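Local coordinates for protein LysR family transcriptional regulator (Vibrio vulnificus, PDB 5FHK) that probably acts as a LysR-family DNA-binding transcription factor that regulates virulence genes, the part described here being its regulatory (substrate-binding-type) domain, at residues A[12-15]-A[16-20]; A[193-196]-A[197-201]; A[115-118]-A[119-123]; A[92-95]-A[96-100]. One frame throughout, in Å; residues are numbered along the deposited sequence.

Interaction 1: A[12-15]-A[16-20]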
ATOM      1  N   SER A  12     -10.045   4.119  11.453  1.00 25.37           N
ATOM      2  CA  SER A  12      -8.742   3.466  11.345  1.00 27.15           C
ATOM      3  C   SER A  12      -8.938   2.027  10.889  1.00 24.42           C
ATOM      4  O   SER A  12      -9.870   1.356  11.348  1.00 20.02           O
ATOM      5  CB  SER A  12      -8.010   3.488  12.685  1.00 29.29           C
ATOM      6  OG  SER A  12      -6.719   2.928  12.569  1.00 28.39           O
ATOM      7  N   THR A  13      -8.058   1.554  10.000  1.00 25.59           N
ATOM      8  CA  THR A  13      -8.118   0.231   9.386  1.00 27.99           C
ATOM      9  C   THR A  13      -6.719  -0.377   9.311  1.00 27.43           C
ATOM     10  O   THR A  13      -5.728   0.361   9.265  1.00 25.11           O
ATOM     11  CB  THR A  13      -8.703   0.294   7.965  1.00 33.11           C
ATOM     12  OG1 THR A  13      -7.852   1.119   7.157  1.00 35.47           O
ATOM     13  CG2 THR A  13     -10.124   0.871   7.982  1.00 33.25           C
ATOM     14  N   PRO A  14      -6.611  -1.716   9.290  1.00 25.93           N
ATOM     15  CA  PRO A  14      -5.288  -2.368   9.331  1.00 27.06           C
ATOM     16  C   PRO A  14      -4.493  -2.205   8.040  1.00 25.60           C
ATOM     17  O   PRO A  14      -5.044  -2.217   6.936  1.00 22.30           O
ATOM     18  CB  PRO A  14      -5.627  -3.848   9.566  1.00 25.01           C
ATOM     19  CG  PRO A  14      -7.028  -4.000   9.098  1.00 23.95           C
ATOM     20  CD  PRO A  14      -7.702  -2.695   9.440  1.00 25.15           C
ATOM     21  N   TYR A  15      -3.168  -2.115   8.198  1.00 26.89           N
ATOM     22  CA  TYR A  15      -2.312  -1.601   7.124  1.00 30.56           C
ATOM     23  C   TYR A  15      -2.447  -2.404   5.821  1.00 31.79           C
ATOM     24  O   TYR A  15      -2.867  -1.870   4.780  1.00 35.98           O
ATOM     25  CB  TYR A  15      -0.861  -1.556   7.592  1.00 33.76           C
ATOM     26  CG  TYR A  15       0.033  -0.984   6.527  1.00 40.72           C
ATOM     27  CD1 TYR A  15      -0.384   0.100   5.763  1.00 45.22           C
ATOM     28  CD2 TYR A  15       1.264  -1.556   6.236  1.00 43.23           C
ATOM     29  CE1 TYR A  15       0.411   0.618   4.755  1.00 48.80           C
ATOM     30  CE2 TYR A  15       2.060  -1.046   5.232  1.00 47.15           C
ATOM     31  CZ  TYR A  15       1.626   0.044   4.497  1.00 51.14           C
ATOM     32  OH  TYR A  15       2.412   0.562   3.493  1.00 56.26           O
ATOM     33  N   ASN A  16      -2.126  -3.689   5.857  1.00 26.49           N
ATOM     34  CA  ASN A  16      -2.003  -4.444   4.607  1.00 26.49           C
ATOM     35  C   ASN A  16      -3.322  -4.903   4.003  1.00 26.99           C
ATOM     36  O   ASN A  16      -3.329  -5.310   2.833  1.00 27.51           O
ATOM     37  CB  ASN A  16      -1.150  -5.675   4.825  1.00 27.35           C
ATOM     38  CG  ASN A  16       0.277  -5.333   5.061  1.00 31.39           C
ATOM     39  OD1 ASN A  16       0.938  -4.778   4.188  1.00 33.44           O
ATOM     40  ND2 ASN A  16       0.783  -5.676   6.237  1.00 34.38           N
ATOM     41  N   LEU A  17      -4.426  -4.852   4.753  1.00 24.50           N
ATOM     42  CA  LEU A  17      -5.662  -5.512   4.367  1.00 24.82           C
ATOM     43  C   LEU A  17      -6.737  -4.547   3.923  1.00 24.36           C
ATOM     44  O   LEU A  17      -7.804  -4.991   3.490  1.00 22.96           O
ATOM     45  CB  LEU A  17      -6.211  -6.334   5.544  1.00 25.28           C
ATOM     46  CG  LEU A  17      -5.290  -7.363   6.195  1.00 25.05           C
ATOM     47  CD1 LEU A  17      -5.996  -7.972   7.401  1.00 24.12           C
ATOM     48  CD2 LEU A  17      -4.945  -8.449   5.206  1.00 26.68           C
ATOM     49  N   THR A  18      -6.499  -3.244   4.042  1.00 25.70           N
ATOM     50  CA  THR A  18      -7.564  -2.267   3.841  1.00 17.02           C
ATOM     51  C   THR A  18      -8.132  -2.340   2.439  1.00 16.45           C
ATOM     52  O   THR A  18      -9.355  -2.363   2.254  1.00 16.42           O
ATOM     53  CB  THR A  18      -7.044  -0.865   4.119  1.00 18.69           C
ATOM     54  OG1 THR A  18      -6.902  -0.696   5.532  1.00 18.14           O
ATOM     55  CG2 THR A  18      -7.996   0.187   3.558  1.00 19.99           C
ATOM     56  N   LYS A  19      -7.261  -2.386   1.435  1.00 18.13           N
ATOM     57  CA  LYS A  19      -7.721  -2.370   0.056  1.00 18.99           C
ATOM     58  C   LYS A  19      -8.652  -3.549  -0.226  1.00 18.42           C
ATOM     59  O   LYS A  19      -9.758  -3.364  -0.738  1.00 20.78           O
ATOM     60  CB  LYS A  19      -6.514  -2.358  -0.886  1.00 20.38           C
ATOM     61  CG  LYS A  19      -6.894  -2.517  -2.324  1.00 26.01           C
ATOM     62  CD  LYS A  19      -7.259  -1.205  -2.957  1.00 29.90           C
ATOM     63  CE  LYS A  19      -7.574  -1.436  -4.424  1.00 33.06           C
ATOM     64  NZ  LYS A  19      -8.698  -2.417  -4.573  1.00 34.10           N
ATOM     65  N   ARG A  20      -8.260  -4.752   0.198  1.00 20.83           N
ATOM     66  CA  ARG A  20      -8.982  -5.988  -0.117  1.00 22.50           C
ATOM     67  C   ARG A  20     -10.233  -6.154   0.738  1.00 24.20           C
ATOM     68  O   ARG A  20     -11.310  -6.470   0.227  1.00 26.34           O
ATOM     69  CB  ARG A  20      -8.062  -7.193   0.094  1.00 28.50           C
ATOM     70  CG  ARG A  20      -7.063  -7.474  -1.002  1.00 35.80           C
ATOM     71  CD  ARG A  20      -7.753  -8.141  -2.186  1.00 42.26           C
ATOM     72  NE  ARG A  20      -6.899  -8.090  -3.367  1.00 46.07           N
ATOM     73  CZ  ARG A  20      -6.266  -9.140  -3.877  1.00 47.09           C
ATOM     74  NH1 ARG A  20      -6.407 -10.334  -3.317  1.00 45.16           N
ATOM     75  NH2 ARG A  20      -5.487  -8.991  -4.947  1.00 49.33           N
TER
HETATM   76  O   HOH W   1      -4.502  -1.679   2.379  1.00 28.51           O
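Thr13, Thr18 and Pro14 form a short chain of hydrogen bonds where strand 9-14 gives way to helix 18-32, within the beta-alpha-beta unit 9-14, 18-32, 38-43. Thr13 OG1 donates to Thr18 OG1 at 2.6 Å, the two side chains crossing nearly at right angles, and Thr18 OG1 donates to Pro14 O at 2.8 Å. That donor stands 37° above the carbonyl plane, not on a lone pair. Thr18 can reach both partners because OG1 lies beside its backbone N, opposite the carbonyl carbon (chi1 -74°). Proline suits position 14: its ring gives an apolar surface, CG meeting Leu17 CB at 4.3 Å and the ring also touching Val60, while its carbonyl stays available to Thr18 and, weakly, to Leu17 N. One step out, water 1 donates to Tyr15 O (2.9 Å) and accepts from Lys19 N (3.0 Å), joining the loop to the first turn of the helix. Asn16 bonds outside the turn, OD1 to Leu136 N and ND2 to His108 O; Tyr15 OH bonds to Tyr15 of the second subunit, placing the turn at the interface. The buried hydroxyls and Pro14 O thus pair among themselves, all neutral groups, fixing the rotation of Thr13 and Thr18.

Interaction 2: A[193-196]-A[197-201]; sequences KVRL and FIDYV
The guanidinium of Arg195 meets Asp199 at its edge: OD2 lies near the guanidinium plane, 3.4 Å from NH1, in a rather long salt bridge. The two planes are 52° apart, and the contact is through one oxygen, not a coplanar two-oxygen fork. A bend at chi3 of Arg195 (100°) turns the group along the helix toward its partner one turn on, a spacing that suits long and short opposite charges on an exposed surface. The other flat group, the Phe197 ring, has Val201 CG2 over one face, 3.8 Å above its plane and off-centre, near the ring's edge, and it packs edge-to-face with Phe29. Val194 CG1 and Ile198 CD1, branched aliphatic groups, touch at 3.8 Å, one turn apart along the buried side. Regular alpha-helical bonds underlie all this, for example Ile198 N to Val194 O at 3.0 Å and Tyr200 N to Leu196 O at 3.0 Å. The helix is thus amphipathic, with charges outward and hydrophobic groups inward. Phe197 reaches Leu26 of helix 18-32 as well as strands 9-14 and 56-60, through Ile11 and Phe58, while Ile198 rests on Val56; helix 192-204 therefore lies against the sheet, beside helix 18-32.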
ATOM      1  N   LYS A 193     -24.194  10.225  11.611  1.00 28.75           N
ATOM      2  CA  LYS A 193     -23.364   9.794  10.490  1.00 29.40           C
ATOM      3  C   LYS A 193     -22.526   8.578  10.871  1.00 27.76           C
ATOM      4  O   LYS A 193     -22.410   7.624  10.094  1.00 27.89           O
ATOM      5  CB  LYS A 193     -22.492  10.955  10.008  1.00 32.95           C
ATOM      6  CG  LYS A 193     -23.294  12.006   9.278  1.00 38.72           C
ATOM      7  CD  LYS A 193     -22.411  13.054   8.601  1.00 42.15           C
ATOM      8  CE  LYS A 193     -21.689  13.925   9.625  1.00 41.81           C
ATOM      9  NZ  LYS A 193     -22.335  15.287   9.728  1.00 42.31           N
ATOM     10  N   VAL A 194     -22.001   8.558  12.093  1.00 25.12           N
ATOM     11  CA  VAL A 194     -21.241   7.401  12.552  1.00 24.96           C
ATOM     12  C   VAL A 194     -22.158   6.205  12.751  1.00 25.67           C
ATOM     13  O   VAL A 194     -21.828   5.070  12.388  1.00 20.71           O
ATOM     14  CB  VAL A 194     -20.478   7.768  13.830  1.00 27.07           C
ATOM     15  CG1 VAL A 194     -19.893   6.517  14.498  1.00 25.16           C
ATOM     16  CG2 VAL A 194     -19.412   8.771  13.482  1.00 31.21           C
ATOM     17  N   ARG A 195     -23.335   6.446  13.312  1.00 27.62           N
ATOM     18  CA  ARG A 195     -24.310   5.387  13.502  1.00 26.56           C
ATOM     19  C   ARG A 195     -24.752   4.793  12.171  1.00 26.00           C
ATOM     20  O   ARG A 195     -24.892   3.572  12.039  1.00 21.95           O
ATOM     21  CB  ARG A 195     -25.487   5.967  14.287  1.00 31.70           C
ATOM     22  CG  ARG A 195     -26.784   5.221  14.175  1.00 37.74           C
ATOM     23  CD  ARG A 195     -27.934   6.021  14.826  1.00 43.36           C
ATOM     24  NE  ARG A 195     -28.744   6.723  13.839  1.00 44.98           N
ATOM     25  CZ  ARG A 195     -29.309   6.138  12.785  1.00 41.48           C
ATOM     26  NH1 ARG A 195     -29.150   4.835  12.562  1.00 37.37           N
ATOM     27  NH2 ARG A 195     -30.033   6.859  11.952  1.00 41.38           N
ATOM     28  N   LEU A 196     -24.969   5.639  11.162  1.00 24.42           N
ATOM     29  CA  LEU A 196     -25.375   5.106   9.871  1.00 25.28           C
ATOM     30  C   LEU A 196     -24.279   4.228   9.296  1.00 22.38           C
ATOM     31  O   LEU A 196     -24.554   3.180   8.692  1.00 21.29           O
ATOM     32  CB  LEU A 196     -25.735   6.249   8.932  1.00 27.13           C
ATOM     33  CG  LEU A 196     -27.196   6.648   9.163  1.00 30.25           C
ATOM     34  CD1 LEU A 196     -27.563   7.875   8.370  1.00 29.84           C
ATOM     35  CD2 LEU A 196     -28.133   5.494   8.792  1.00 31.65           C
ATOM     36  N   PHE A 197     -23.025   4.606   9.533  1.00 21.88           N
ATOM     37  CA  PHE A 197     -21.915   3.827   9.007  1.00 23.79           C
ATOM     38  C   PHE A 197     -21.884   2.452   9.651  1.00 22.07           C
ATOM     39  O   PHE A 197     -21.820   1.432   8.961  1.00 20.81           O
ATOM     40  CB  PHE A 197     -20.601   4.576   9.237  1.00 21.98           C
ATOM     41  CG  PHE A 197     -19.406   3.817   8.805  1.00 23.59           C
ATOM     42  CD1 PHE A 197     -19.134   3.637   7.466  1.00 24.40           C
ATOM     43  CD2 PHE A 197     -18.555   3.249   9.739  1.00 22.16           C
ATOM     44  CE1 PHE A 197     -18.018   2.910   7.078  1.00 25.34           C
ATOM     45  CE2 PHE A 197     -17.467   2.534   9.359  1.00 21.85           C
ATOM     46  CZ  PHE A 197     -17.184   2.364   8.038  1.00 25.43           C
ATOM     47  N   ILE A 198     -22.022   2.412  10.975  1.00 23.78           N
ATOM     48  CA  ILE A 198     -21.910   1.156  11.703  1.00 23.18           C
ATOM     49  C   ILE A 198     -23.015   0.193  11.297  1.00 22.75           C
ATOM     50  O   ILE A 198     -22.806  -1.023  11.239  1.00 23.75           O
ATOM     51  CB  ILE A 198     -21.934   1.438  13.215  1.00 26.04           C
ATOM     52  CG1 ILE A 198     -20.561   1.948  13.665  1.00 28.73           C
ATOM     53  CG2 ILE A 198     -22.344   0.214  13.980  1.00 27.18           C
ATOM     54  CD1 ILE A 198     -20.606   2.795  14.938  1.00 31.04           C
ATOM     55  N   ASP A 199     -24.223   0.711  11.068  1.00 22.92           N
ATOM     56  CA  ASP A 199     -25.306  -0.160  10.640  1.00 26.65           C
ATOM     57  C   ASP A 199     -25.070  -0.669   9.228  1.00 25.41           C
ATOM     58  O   ASP A 199     -25.405  -1.817   8.920  1.00 26.34           O
ATOM     59  CB  ASP A 199     -26.647   0.577  10.718  1.00 28.85           C
ATOM     60  CG  ASP A 199     -27.160   0.721  12.152  1.00 33.21           C
ATOM     61  OD1 ASP A 199     -26.695  -0.028  13.061  1.00 34.91           O
ATOM     62  OD2 ASP A 199     -28.042   1.587  12.365  1.00 33.97           O
ATOM     63  N   TYR A 200     -24.542   0.181   8.342  1.00 22.56           N
ATOM     64  CA  TYR A 200     -24.195  -0.296   7.006  1.00 20.51           C
ATOM     65  C   TYR A 200     -23.249  -1.489   7.094  1.00 22.26           C
ATOM     66  O   TYR A 200     -23.475  -2.522   6.452  1.00 22.02           O
ATOM     67  CB  TYR A 200     -23.570   0.824   6.175  1.00 18.69           C
ATOM     68  CG  TYR A 200     -23.371   0.424   4.725  1.00 21.60           C
ATOM     69  CD1 TYR A 200     -24.404   0.559   3.784  1.00 21.40           C
ATOM     70  CD2 TYR A 200     -22.170  -0.119   4.302  1.00 17.51           C
ATOM     71  CE1 TYR A 200     -24.217   0.178   2.456  1.00 19.37           C
ATOM     72  CE2 TYR A 200     -21.979  -0.479   3.001  1.00 18.95           C
ATOM     73  CZ  TYR A 200     -22.996  -0.334   2.083  1.00 18.70           C
ATOM     74  OH  TYR A 200     -22.738  -0.724   0.802  1.00 18.96           O
ATOM     75  N   VAL A 201     -22.210  -1.372   7.933  1.00 19.12           N
ATOM     76  CA  VAL A 201     -21.207  -2.428   8.080  1.00 18.94           C
ATOM     77  C   VAL A 201     -21.861  -3.708   8.567  1.00 22.30           C
ATOM     78  O   VAL A 201     -21.662  -4.781   7.991  1.00 21.01           O
ATOM     79  CB  VAL A 201     -20.075  -1.976   9.029  1.00 18.81           C
ATOM     80  CG1 VAL A 201     -19.056  -3.097   9.257  1.00 23.61           C
ATOM     81  CG2 VAL A 201     -19.352  -0.763   8.483  1.00 18.48           C
TER

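Interaction 3: A[115-118]-A[119-123]; sequences LINS and KGETV
Asn117 bends its side chain back over the turn that follows it, toward Gly120 and Glu121. From CB, the chain places CG between the backbone N and the carbonyl carbon (chi1 70°), which aims the amide into the turn. CG then lies 3.7 Å from Lys119 N. Beyond it OD1 receives Glu121 N at 2.8 Å, the donor tilted 34° from the carbonyl plane, and takes a second, weak bond from Gly120 N. The other tip atom, ND2, lies 3.9 Å from Glu121 CB. Asparagine suits this place because its short amide can accept from the backbone N-H groups just ahead of it. The main chain forms a type I turn from Asn117 to Gly120, closed by Gly120 N to Asn117 O at 3.1 Å; Asn117 N in turn reaches Glu121 O, so that Gly120 and Glu121 together face Asn117 as a G1 beta bulge. Gly120 has a positive phi of 104°, where a CB would collide with the carbonyl oxygen of Lys119, so glycine fits. On the exposed turn, Lys119, bent at chi2 and chi4, brings NZ to Ser118 OG (2.7 Å), whose hydroxyl also bonds to Asp172. Further along, Leu115 and Val123 are a hydrogen-bonded antiparallel pair, with Leu115 N to Val123 O at 2.9 Å. Ile116 and Thr122 form the non-hydrogen-bonded pair, CG2 against OG1 at 3.8 Å. In the fold, strand 113-117 is the middle of a three-stranded antiparallel sheet, between 122-125 and 173-174, where Trp173 packs on Leu115 and Val123.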
ATOM      1  N   LEU A 115       4.588 -21.010  12.704  1.00 32.23           N
ATOM      2  CA  LEU A 115       3.913 -21.987  11.865  1.00 29.92           C
ATOM      3  C   LEU A 115       3.521 -23.214  12.667  1.00 32.35           C
ATOM      4  O   LEU A 115       4.370 -23.821  13.329  1.00 38.06           O
ATOM      5  CB  LEU A 115       4.814 -22.395  10.700  1.00 26.89           C
ATOM      6  CG  LEU A 115       5.129 -21.200   9.798  1.00 24.35           C
ATOM      7  CD1 LEU A 115       5.978 -21.649   8.641  1.00 24.37           C
ATOM      8  CD2 LEU A 115       3.833 -20.562   9.272  1.00 20.24           C
ATOM      9  N   ILE A 116       2.244 -23.585  12.580  1.00 28.03           N
ATOM     10  CA  ILE A 116       1.704 -24.777  13.217  1.00 31.78           C
ATOM     11  C   ILE A 116       1.346 -25.774  12.122  1.00 32.55           C
ATOM     12  O   ILE A 116       1.021 -25.393  10.991  1.00 31.38           O
ATOM     13  CB  ILE A 116       0.470 -24.465  14.095  1.00 34.76           C
ATOM     14  CG1 ILE A 116      -0.780 -24.277  13.221  1.00 35.57           C
ATOM     15  CG2 ILE A 116       0.704 -23.220  14.940  1.00 35.44           C
ATOM     16  CD1 ILE A 116      -2.108 -24.587  13.922  1.00 38.15           C
ATOM     17  N   ASN A 117       1.436 -27.058  12.440  1.00 33.28           N
ATOM     18  CA  ASN A 117       1.002 -28.072  11.485  1.00 34.89           C
ATOM     19  C   ASN A 117      -0.232 -28.792  12.025  1.00 37.77           C
ATOM     20  O   ASN A 117      -0.748 -28.465  13.102  1.00 39.29           O
ATOM     21  CB  ASN A 117       2.141 -29.042  11.148  1.00 33.70           C
ATOM     22  CG  ASN A 117       2.502 -29.965  12.298  1.00 36.29           C
ATOM     23  OD1 ASN A 117       1.975 -29.848  13.408  1.00 37.88           O
ATOM     24  ND2 ASN A 117       3.431 -30.886  12.038  1.00 36.76           N
ATOM     25  N   SER A 118      -0.685 -29.791  11.260  1.00 39.90           N
ATOM     26  CA  SER A 118      -1.906 -30.520  11.602  1.00 43.97           C
ATOM     27  C   SER A 118      -1.799 -31.193  12.964  1.00 49.25           C
ATOM     28  O   SER A 118      -2.779 -31.236  13.718  1.00 52.55           O
ATOM     29  CB  SER A 118      -2.205 -31.565  10.525  1.00 42.68           C
ATOM     30  OG  SER A 118      -1.091 -32.431  10.356  1.00 42.31           O
ATOM     31  N   LYS A 119      -0.623 -31.733  13.291  1.00 51.78           N
ATOM     32  CA  LYS A 119      -0.418 -32.471  14.535  1.00 54.82           C
ATOM     33  C   LYS A 119      -0.126 -31.576  15.736  1.00 54.65           C
ATOM     34  O   LYS A 119      -0.097 -32.081  16.866  1.00 54.08           O
ATOM     35  CB  LYS A 119       0.718 -33.484  14.363  1.00 59.39           C
ATOM     36  CG  LYS A 119       0.415 -34.571  13.346  1.00 63.75           C
ATOM     37  CD  LYS A 119       1.481 -34.647  12.254  1.00 65.37           C
ATOM     38  CE  LYS A 119       1.022 -35.531  11.086  1.00 65.18           C
ATOM     39  NZ  LYS A 119      -0.113 -34.919  10.325  1.00 62.80           N
ATOM     40  N   GLY A 120       0.085 -30.274  15.530  1.00 52.17           N
ATOM     41  CA  GLY A 120       0.293 -29.345  16.623  1.00 51.07           C
ATOM     42  C   GLY A 120       1.721 -28.892  16.856  1.00 46.15           C
ATOM     43  O   GLY A 120       1.955 -28.121  17.793  1.00 43.74           O
ATOM     44  N   GLU A 121       2.680 -29.342  16.052  1.00 46.78           N
ATOM     45  CA  GLU A 121       4.050 -28.867  16.196  1.00 47.58           C
ATOM     46  C   GLU A 121       4.159 -27.413  15.750  1.00 46.37           C
ATOM     47  O   GLU A 121       3.507 -26.993  14.789  1.00 44.52           O
ATOM     48  CB  GLU A 121       5.014 -29.734  15.383  1.00 49.62           C
ATOM     49  CG  GLU A 121       6.492 -29.384  15.592  1.00 52.66           C
ATOM     50  CD  GLU A 121       7.440 -30.059  14.596  1.00 54.95           C
ATOM     51  OE1 GLU A 121       6.962 -30.864  13.758  1.00 55.35           O
ATOM     52  OE2 GLU A 121       8.667 -29.781  14.665  1.00 54.96           O
ATOM     53  N   THR A 122       4.997 -26.644  16.444  1.00 47.11           N
ATOM     54  CA  THR A 122       5.159 -25.214  16.198  1.00 44.20           C
ATOM     55  C   THR A 122       6.613 -24.922  15.855  1.00 43.10           C
ATOM     56  O   THR A 122       7.518 -25.257  16.628  1.00 43.77           O
ATOM     57  CB  THR A 122       4.726 -24.395  17.416  1.00 44.28           C
ATOM     58  OG1 THR A 122       3.298 -24.289  17.435  1.00 45.32           O
ATOM     59  CG2 THR A 122       5.352 -22.995  17.403  1.00 41.51           C
ATOM     60  N   VAL A 123       6.829 -24.280  14.715  1.00 40.41           N
ATOM     61  CA  VAL A 123       8.153 -23.866  14.277  1.00 39.58           C
ATOM     62  C   VAL A 123       8.142 -22.351  14.094  1.00 37.18           C
ATOM     63  O   VAL A 123       7.213 -21.806  13.487  1.00 37.11           O
ATOM     64  CB  VAL A 123       8.549 -24.594  12.979  1.00 38.66           C
ATOM     65  CG1 VAL A 123       9.677 -23.856  12.267  1.00 40.92           C
ATOM     66  CG2 VAL A 123       8.951 -26.037  13.289  1.00 37.35           C
TER

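Interaction 4: A[92-95]-A[96-100]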
ATOM      1  N   MET A  92      11.395 -28.620  -3.213  1.00 56.37           N
ATOM      2  CA  MET A  92      10.618 -27.851  -2.263  1.00 58.11           C
ATOM      3  C   MET A  92      10.766 -28.426  -0.856  1.00 58.01           C
ATOM      4  O   MET A  92      11.037 -29.617  -0.692  1.00 59.09           O
ATOM      5  CB  MET A  92       9.150 -27.818  -2.678  1.00 61.16           C
ATOM      6  CG  MET A  92       8.835 -26.765  -3.755  1.00 63.56           C
ATOM      7  SD  MET A  92       9.242 -25.051  -3.279  1.00 65.31           S
ATOM      8  CE  MET A  92      10.795 -24.780  -4.128  1.00 66.17           C
ATOM      9  N   PRO A  93      10.619 -27.593   0.173  1.00 56.89           N
ATOM     10  CA  PRO A  93      10.715 -28.098   1.544  1.00 55.89           C
ATOM     11  C   PRO A  93       9.508 -28.949   1.901  1.00 52.91           C
ATOM     12  O   PRO A  93       8.398 -28.727   1.414  1.00 53.87           O
ATOM     13  CB  PRO A  93      10.761 -26.819   2.385  1.00 55.71           C
ATOM     14  CG  PRO A  93      10.021 -25.830   1.578  1.00 55.28           C
ATOM     15  CD  PRO A  93      10.342 -26.145   0.145  1.00 55.68           C
ATOM     16  N   THR A  94       9.739 -29.943   2.760  1.00 50.07           N
ATOM     17  CA  THR A  94       8.666 -30.812   3.211  1.00 50.06           C
ATOM     18  C   THR A  94       8.444 -30.787   4.721  1.00 47.85           C
ATOM     19  O   THR A  94       7.438 -31.325   5.187  1.00 48.38           O
ATOM     20  CB  THR A  94       8.907 -32.258   2.740  1.00 54.10           C
ATOM     21  OG1 THR A  94       9.931 -32.863   3.540  1.00 60.11           O
ATOM     22  CG2 THR A  94       9.336 -32.284   1.275  1.00 52.14           C
ATOM     23  N   HIS A  95       9.315 -30.140   5.489  1.00 43.44           N
ATOM     24  CA  HIS A  95       9.030 -29.785   6.871  1.00 40.89           C
ATOM     25  C   HIS A  95       9.382 -28.313   7.072  1.00 40.96           C
ATOM     26  O   HIS A  95      10.269 -27.776   6.405  1.00 41.81           O
ATOM     27  CB  HIS A  95       9.806 -30.675   7.854  1.00 42.54           C
ATOM     28  CG  HIS A  95       9.492 -30.402   9.291  1.00 45.14           C
ATOM     29  ND1 HIS A  95      10.145 -29.435  10.027  1.00 46.46           N
ATOM     30  CD2 HIS A  95       8.585 -30.961  10.125  1.00 46.63           C
ATOM     31  CE1 HIS A  95       9.660 -29.415  11.255  1.00 47.04           C
ATOM     32  NE2 HIS A  95       8.716 -30.335  11.344  1.00 47.41           N
ATOM     33  N   ALA A  96       8.676 -27.655   7.994  1.00 39.42           N
ATOM     34  CA  ALA A  96       8.872 -26.221   8.192  1.00 37.63           C
ATOM     35  C   ALA A  96      10.286 -25.866   8.639  1.00 37.60           C
ATOM     36  O   ALA A  96      10.648 -24.684   8.606  1.00 35.06           O
ATOM     37  CB  ALA A  96       7.863 -25.685   9.210  1.00 38.01           C
ATOM     38  N   GLU A  97      11.090 -26.848   9.052  1.00 41.20           N
ATOM     39  CA  GLU A  97      12.473 -26.570   9.403  1.00 45.41           C
ATOM     40  C   GLU A  97      13.345 -26.387   8.174  1.00 44.98           C
ATOM     41  O   GLU A  97      14.402 -25.760   8.271  1.00 45.92           O
ATOM     42  CB  GLU A  97      13.036 -27.691  10.282  1.00 50.90           C
ATOM     43  CG  GLU A  97      12.736 -27.510  11.771  1.00 53.22           C
ATOM     44  CD  GLU A  97      13.405 -26.272  12.366  1.00 56.32           C
ATOM     45  OE1 GLU A  97      14.548 -25.952  11.973  1.00 58.12           O
ATOM     46  OE2 GLU A  97      12.777 -25.610  13.224  1.00 57.06           O
ATOM     47  N   ASP A  98      12.914 -26.896   7.021  1.00 43.49           N
ATOM     48  CA  ASP A  98      13.668 -26.724   5.790  1.00 41.88           C
ATOM     49  C   ASP A  98      13.653 -25.288   5.278  1.00 41.08           C
ATOM     50  O   ASP A  98      14.388 -24.983   4.333  1.00 41.92           O
ATOM     51  CB  ASP A  98      13.127 -27.666   4.719  1.00 42.20           C
ATOM     52  CG  ASP A  98      13.230 -29.135   5.119  1.00 46.24           C
ATOM     53  OD1 ASP A  98      14.158 -29.496   5.885  1.00 47.32           O
ATOM     54  OD2 ASP A  98      12.380 -29.933   4.665  1.00 48.63           O
ATOM     55  N   LEU A  99      12.864 -24.395   5.886  1.00 38.21           N
ATOM     56  CA  LEU A  99      12.819 -23.016   5.407  1.00 32.98           C
ATOM     57  C   LEU A  99      14.189 -22.345   5.476  1.00 35.93           C
ATOM     58  O   LEU A  99      14.494 -21.468   4.651  1.00 35.22           O
ATOM     59  CB  LEU A  99      11.787 -22.223   6.197  1.00 26.35           C
ATOM     60  CG  LEU A  99      10.352 -22.736   6.044  1.00 24.43           C
ATOM     61  CD1 LEU A  99       9.398 -21.843   6.808  1.00 23.92           C
ATOM     62  CD2 LEU A  99       9.981 -22.794   4.581  1.00 22.41           C
ATOM     63  N   HIS A 100      15.040 -22.775   6.414  1.00 38.71           N
ATOM     64  CA  HIS A 100      16.357 -22.162   6.577  1.00 43.92           C
ATOM     65  C   HIS A 100      17.187 -22.214   5.301  1.00 45.62           C
ATOM     66  O   HIS A 100      17.983 -21.306   5.045  1.00 49.41           O
ATOM     67  CB  HIS A 100      17.097 -22.843   7.719  1.00 47.31           C
ATOM     68  CG  HIS A 100      16.433 -22.652   9.043  1.00 51.10           C
ATOM     69  ND1 HIS A 100      15.610 -23.601   9.610  1.00 52.58           N
ATOM     70  CD2 HIS A 100      16.446 -21.605   9.900  1.00 52.00           C
ATOM     71  CE1 HIS A 100      15.152 -23.152  10.765  1.00 52.66           C
ATOM     72  NE2 HIS A 100      15.648 -21.944  10.966  1.00 52.61           N
TER
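Asp98 N bonds to His95 O at 2.9 Å, closing a type I turn over Ala96 and Glu97. The side chain of Asp98 reaches back: OD2 accepts from Thr94 N at 3.3 Å on the anti lone pair and from His95 N at 3.2 Å, the latter 49° above the carboxylate plane. The N-H groups of Thr94 and of His95, the turn's first residue, are thereby held by one oxygen, a task for a short acidic side chain. Asp98 CB presses on Pro93 CB at 3.4 Å, and Pro93 CG lies 4.3 Å from Leu99 CD2, a loose apolar contact. With CG opposite the backbone N (chi1 -177°), His95 runs alongside Glu97, both side chains pointing the same way, and ND1 accepts from Glu97 N at 2.9 Å, the donor tilted 28° from the ring plane. Because ND1 is an acceptor, NE2 is the likely proton carrier, which suits its bond to Glu121 OE1; the ring also sits edge-to-face with Trp173. His100 ND1 donates to Glu97 O, within the 96-100 segment. In this loop between helix 84-87 and strand 104-107 a type I turn leads into a short 3-10 helix, with the Asp98 carboxylate tying the turn back to the Thr94-His95 backbone.

All four contacts are local, but they sit in different parts of the domain. Interaction 1 is buried near the centre of the chain, at a strand-to-helix turn, and works through hydroxyls and carbonyls. Interaction 2, about 18 Å away between centres, belongs to the same half: its helix packs on strand 9-14 and helix 18-32, combining an apolar inner side with a charged outer one. Interactions 3 and 4 lie across the chain's centre from interaction 2, partly exposed. Their centres are about 13 Å apart and they touch, through Glu121 and His95 and through Leu115 against Leu99. In both, one side-chain oxygen, amide or carboxylate, accepts from two backbone N-H groups, beside main-chain bonds.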